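Local coordinates for major Capsid Protein VP1 (Chimpanzee polyomavirus Bob, PDB 6Y9I) that forms the outer shell of the polyomavirus capsid as pentamers and probably carries the surface on which glycan receptors of the host cell are recognised, at residues 51-54 with 55-59; 165-169 with 170-174. All coordinates share one frame; numbering follows the deposited sequence.

Contact 1 of 2, residues 51-54 with 55-59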
loop_
_atom_site.group_PDB
_atom_site.type_symbol
_atom_site.label_atom_id
_atom_site.label_comp_id
_atom_site.label_asym_id
_atom_site.label_seq_id
_atom_site.Cartn_x
_atom_site.Cartn_y
_atom_site.Cartn_z
ATOM N N HIS A 51 10.661 28.997 2.936
ATOM C CA HIS A 51 11.703 28.164 3.581
ATOM C C HIS A 51 12.372 28.878 4.766
ATOM O O HIS A 51 12.768 28.166 5.679
ATOM C CB HIS A 51 12.733 27.715 2.549
ATOM C CG HIS A 51 13.518 28.836 1.963
ATOM N ND1 HIS A 51 13.035 29.592 0.904
ATOM C CD2 HIS A 51 14.740 29.319 2.263
ATOM C CE1 HIS A 51 13.939 30.515 0.593
ATOM N NE2 HIS A 51 14.982 30.369 1.413
ATOM N N ALA A 52 12.533 30.204 4.740
ATOM C CA ALA A 52 13.294 30.966 5.762
ATOM C C ALA A 52 12.335 31.643 6.757
ATOM O O ALA A 52 12.812 32.414 7.609
ATOM C CB ALA A 52 14.196 31.976 5.097
ATOM N N ASP A 53 11.033 31.391 6.649
ATOM C CA ASP A 53 10.065 31.804 7.690
ATOM C C ASP A 53 10.473 31.130 9.005
ATOM O O ASP A 53 10.842 29.965 8.994
ATOM C CB ASP A 53 8.633 31.559 7.206
ATOM C CG ASP A 53 8.210 32.484 6.063
ATOM O OD1 ASP A 53 8.950 33.484 5.762
ATOM O OD2 ASP A 53 7.151 32.211 5.476
ATOM N N GLY A 54 10.478 31.881 10.112
ATOM C CA GLY A 54 10.961 31.419 11.429
ATOM C C GLY A 54 12.473 31.553 11.560
ATOM O O GLY A 54 13.001 31.237 12.628
ATOM N N TYR A 55 13.162 32.016 10.518
ATOM C CA TYR A 55 14.615 32.305 10.566
ATOM C C TYR A 55 14.873 33.765 10.172
ATOM O O TYR A 55 15.497 34.464 11.000
ATOM C CB TYR A 55 15.443 31.346 9.708
ATOM C CG TYR A 55 16.915 31.633 9.845
ATOM C CD1 TYR A 55 17.564 31.407 11.048
ATOM C CD2 TYR A 55 17.643 32.195 8.806
ATOM C CE1 TYR A 55 18.908 31.698 11.208
ATOM C CE2 TYR A 55 18.993 32.481 8.946
ATOM C CZ TYR A 55 19.621 32.241 10.155
ATOM O OH TYR A 55 20.950 32.509 10.294
ATOM N N ASP A 56 14.428 34.193 8.986
ATOM C CA ASP A 56 14.584 35.577 8.460
ATOM C C ASP A 56 13.582 36.493 9.148
ATOM O O ASP A 56 13.753 37.692 9.031
ATOM C CB ASP A 56 14.253 35.727 6.969
ATOM C CG ASP A 56 15.352 35.317 6.016
ATOM O OD1 ASP A 56 16.479 35.088 6.497
ATOM O OD2 ASP A 56 15.053 35.205 4.798
ATOM N N ASN A 57 12.553 35.921 9.777
ATOM C CA ASN A 57 11.364 36.639 10.312
ATOM C C ASN A 57 10.756 35.740 11.386
ATOM O O ASN A 57 11.264 34.622 11.588
ATOM C CB ASN A 57 10.333 36.960 9.218
ATOM C CG ASN A 57 9.872 35.699 8.502
ATOM O OD1 ASN A 57 9.538 34.695 9.155
ATOM N ND2 ASN A 57 9.963 35.706 7.187
ATOM N N ASN A 58 9.719 36.217 12.051
ATOM C CA ASN A 58 8.972 35.443 13.062
ATOM C C ASN A 58 7.881 34.668 12.340
ATOM O O ASN A 58 7.147 35.277 11.590
ATOM C CB ASN A 58 8.321 36.329 14.117
ATOM C CG ASN A 58 9.341 37.024 14.983
ATOM O OD1 ASN A 58 10.366 36.433 15.312
ATOM N ND2 ASN A 58 9.064 38.269 15.338
ATOM N N LEU A 59 7.774 33.376 12.608
ATOM C CA LEU A 59 6.674 32.528 12.079
ATOM C C LEU A 59 5.373 32.964 12.758
ATOM O O LEU A 59 5.363 33.059 13.990
ATOM C CB LEU A 59 7.019 31.072 12.377
ATOM C CG LEU A 59 6.255 30.028 11.572
ATOM C CD1 LEU A 59 6.705 30.027 10.120
ATOM C CD2 LEU A 59 6.443 28.657 12.191
#
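The carbonyl oxygen Ala52 O takes two backbone donors. Asp56 N reaches Ala52 O at 2.8 Å, nearly along the C=O axis and almost straight at hydrogen (168°), while Tyr55 N lies 3.0 Å from Ala52 O and comes in from above the carbonyl plane. The second bond closes a four-residue turn from Ala52 to Tyr55. Asp53 has extended phi/psi and Gly54 combines a positive phi with a psi near zero, which identifies a type II beta turn with glycine at its third position. The Asp56 bond carries the chain one residue further round the same oxygen, and brings Asp56 OD2 to 3.4 Å from Ala52 CB.

The amide of Asn57 folds back over the turn and bonds at both ends. Asn57 ND2 donates to Asp53 OD1 at 2.8 Å, with the carboxylate oxygen in the amide plane but the amide nitrogen above the carboxylate plane; the two planes are 50° apart. Asn57 OD1 meanwhile accepts from Gly54 N at 3.1 Å, the donor standing above the plane of the amide carbonyl. With both ends of the amide engaged, its flip is resolved. A chi1 of 57° puts CG between backbone N and carbonyl carbon.

The turn belongs to the long loop between the first two strands of the jelly roll, the BC loop of polyomavirus VP1. There Asp53 OD2 bonds to His50 and Gln63, so the carboxylate is held at both oxygens, and Gly54 and Leu59 share backbone bonds with Lys154. His51, Tyr55 and Leu59 also meet a second subunit, where His51 ND1 bonds to Gly122 O of that neighbour. On the buried side, Leu59 CD1 packs 3.8 Å from Asp53 CB, and Leu59 CB lies 4.1 Å from Gly54 CA.

Contact 2 of 2, residues 165-169 with 170-174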
loop_
_atom_site.group_PDB
_atom_site.type_symbol
_atom_site.label_atom_id
_atom_site.label_comp_id
_atom_site.label_asym_id
_atom_site.label_seq_id
_atom_site.Cartn_x
_atom_site.Cartn_y
_atom_site.Cartn_z
ATOM N N HIS A 165 3.164 27.537 22.335
ATOM C CA HIS A 165 4.340 26.739 21.935
ATOM C C HIS A 165 4.823 25.943 23.136
ATOM O O HIS A 165 4.631 26.339 24.284
ATOM C CB HIS A 165 5.405 27.679 21.356
ATOM C CG HIS A 165 4.834 28.610 20.348
ATOM N ND1 HIS A 165 4.346 28.160 19.135
ATOM C CD2 HIS A 165 4.639 29.945 20.370
ATOM C CE1 HIS A 165 3.877 29.181 18.451
ATOM N NE2 HIS A 165 4.040 30.289 19.182
ATOM N N PRO A 166 5.465 24.784 22.902
ATOM C CA PRO A 166 5.988 23.983 23.996
ATOM C C PRO A 166 6.873 24.740 25.000
ATOM O O PRO A 166 6.731 24.453 26.158
ATOM C CB PRO A 166 6.796 22.909 23.261
ATOM C CG PRO A 166 6.050 22.733 21.962
ATOM C CD PRO A 166 5.632 24.136 21.589
ATOM N N ASN A 167 7.741 25.654 24.553
ATOM C CA ASN A 167 8.640 26.378 25.487
ATOM C C ASN A 167 7.893 27.409 26.346
ATOM O O ASN A 167 8.444 27.716 27.428
ATOM C CB ASN A 167 9.865 27.001 24.829
ATOM C CG ASN A 167 10.984 27.042 25.844
ATOM O OD1 ASN A 167 11.132 26.108 26.632
ATOM N ND2 ASN A 167 11.732 28.130 25.879
ATOM N N ASP A 168 6.718 27.883 25.922
ATOM C CA ASP A 168 5.778 28.701 26.725
ATOM C C ASP A 168 5.462 27.904 27.983
ATOM O O ASP A 168 5.310 28.508 29.023
ATOM C CB ASP A 168 4.475 29.052 25.986
ATOM C CG ASP A 168 4.627 29.980 24.783
ATOM O OD1 ASP A 168 5.640 30.702 24.729
ATOM O OD2 ASP A 168 3.732 29.985 23.880
ATOM N N ILE A 169 5.401 26.580 27.895
ATOM C CA ILE A 169 5.104 25.739 29.081
ATOM C C ILE A 169 6.415 25.321 29.725
ATOM O O ILE A 169 6.536 25.506 30.925
ATOM C CB ILE A 169 4.200 24.554 28.705
ATOM C CG1 ILE A 169 2.818 25.096 28.349
ATOM C CG2 ILE A 169 4.147 23.535 29.833
ATOM C CD1 ILE A 169 2.188 24.429 27.192
ATOM N N ALA A 170 7.364 24.810 28.953
ATOM C CA ALA A 170 8.613 24.211 29.475
ATOM C C ALA A 170 9.531 25.304 30.053
ATOM O O ALA A 170 10.265 24.986 31.004
ATOM C CB ALA A 170 9.295 23.445 28.375
ATOM N N LYS A 171 9.509 26.504 29.457
ATOM C CA LYS A 171 10.295 27.714 29.842
ATOM C C LYS A 171 11.763 27.333 30.031
ATOM O O LYS A 171 12.339 27.645 31.087
ATOM C CB LYS A 171 9.719 28.335 31.114
ATOM C CG LYS A 171 8.264 28.747 31.012
ATOM C CD LYS A 171 7.670 29.183 32.332
ATOM C CE LYS A 171 6.306 28.587 32.554
ATOM N NZ LYS A 171 5.896 28.742 33.960
ATOM N N LEU A 172 12.333 26.639 29.056
ATOM C CA LEU A 172 13.779 26.357 29.019
ATOM C C LEU A 172 14.472 27.644 28.569
ATOM O O LEU A 172 13.908 28.352 27.715
ATOM C CB LEU A 172 14.052 25.201 28.048
ATOM C CG LEU A 172 13.374 23.868 28.378
ATOM C CD1 LEU A 172 13.600 22.873 27.247
ATOM C CD2 LEU A 172 13.870 23.283 29.700
ATOM N N ALA A 173 15.651 27.935 29.110
ATOM C CA ALA A 173 16.536 29.023 28.629
ATOM C C ALA A 173 17.090 28.663 27.239
ATOM O O ALA A 173 17.208 27.446 26.917
ATOM C CB ALA A 173 17.655 29.220 29.629
ATOM N N GLU A 174 17.482 29.676 26.468
ATOM C CA GLU A 174 18.011 29.539 25.087
ATOM C C GLU A 174 18.976 28.351 25.024
ATOM O O GLU A 174 18.815 27.524 24.088
ATOM C CB GLU A 174 18.650 30.850 24.620
ATOM C CG GLU A 174 17.633 31.875 24.135
#
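The amide of Asn167 pairs twice with the backbone of Leu172, the carbonyl Leu172 O lying in the amide plane. Asn167 OD1 accepts from Leu172 N at 2.8 Å, and Asn167 ND2 donates to Leu172 O at 2.9 Å. The second bond is almost straight (175°) and arrives on a lone pair of the Leu172 carbonyl; in the first, Leu172 N is tilted a little from the plane of the amide carbonyl. Two bonds to one residue fix the rotation of the amide and settle which end is oxygen. With chi1 at -151°, CG is swung roughly anti to the backbone N and the side chain runs on toward the helix end. Leu172 CB lies alongside the same oxygen, 3.4 Å from Asn167 OD1.

This is the C-terminal end of the short helix 166-170, in the loop that links strands E and F of the VP1 jelly roll. Lys171 leaves the helix with positive phi (49°), and beyond it Leu172 N is bound by Asn167 OD1, a side-chain acceptor in the place of a helix carbonyl. Ala170 N still makes the regular bond to Pro166 O, while Lys171 N to Asn167 O is short at 2.6 Å.

Lys171 doubles back over the last turn, its CG 3.6 Å from Asp168 O and its CE 3.5 Å from Ile169 O. At the other helix end, His165 N donates to Asp168 OD2 at 2.9 Å from above the carboxylate plane, the half of a capping box given by the third helical residue. Pro166 and Ile169 pack on Trp202 of strand 202-204, and His165 ND1 bonds to Glu201.

Overall arrangement
Both contacts are short-range closures in loops on the same side of the chain's centre, with centres about 19 Å apart and nearest atoms about 6 Å apart, so they do not touch. In each an asparagine amide uses both its ends. Contact 1 divides them between a carboxylate and a backbone N-H in a beta turn; contact 2 spends both on one backbone residue at a helix end. Contact 1 is partly buried and borders a second subunit, whereas contact 2 is a surface contact that meets no other chain of the pentamer. Tyr155 lies between them: Leu59 packs on it, and the ring of His165 stacks with it.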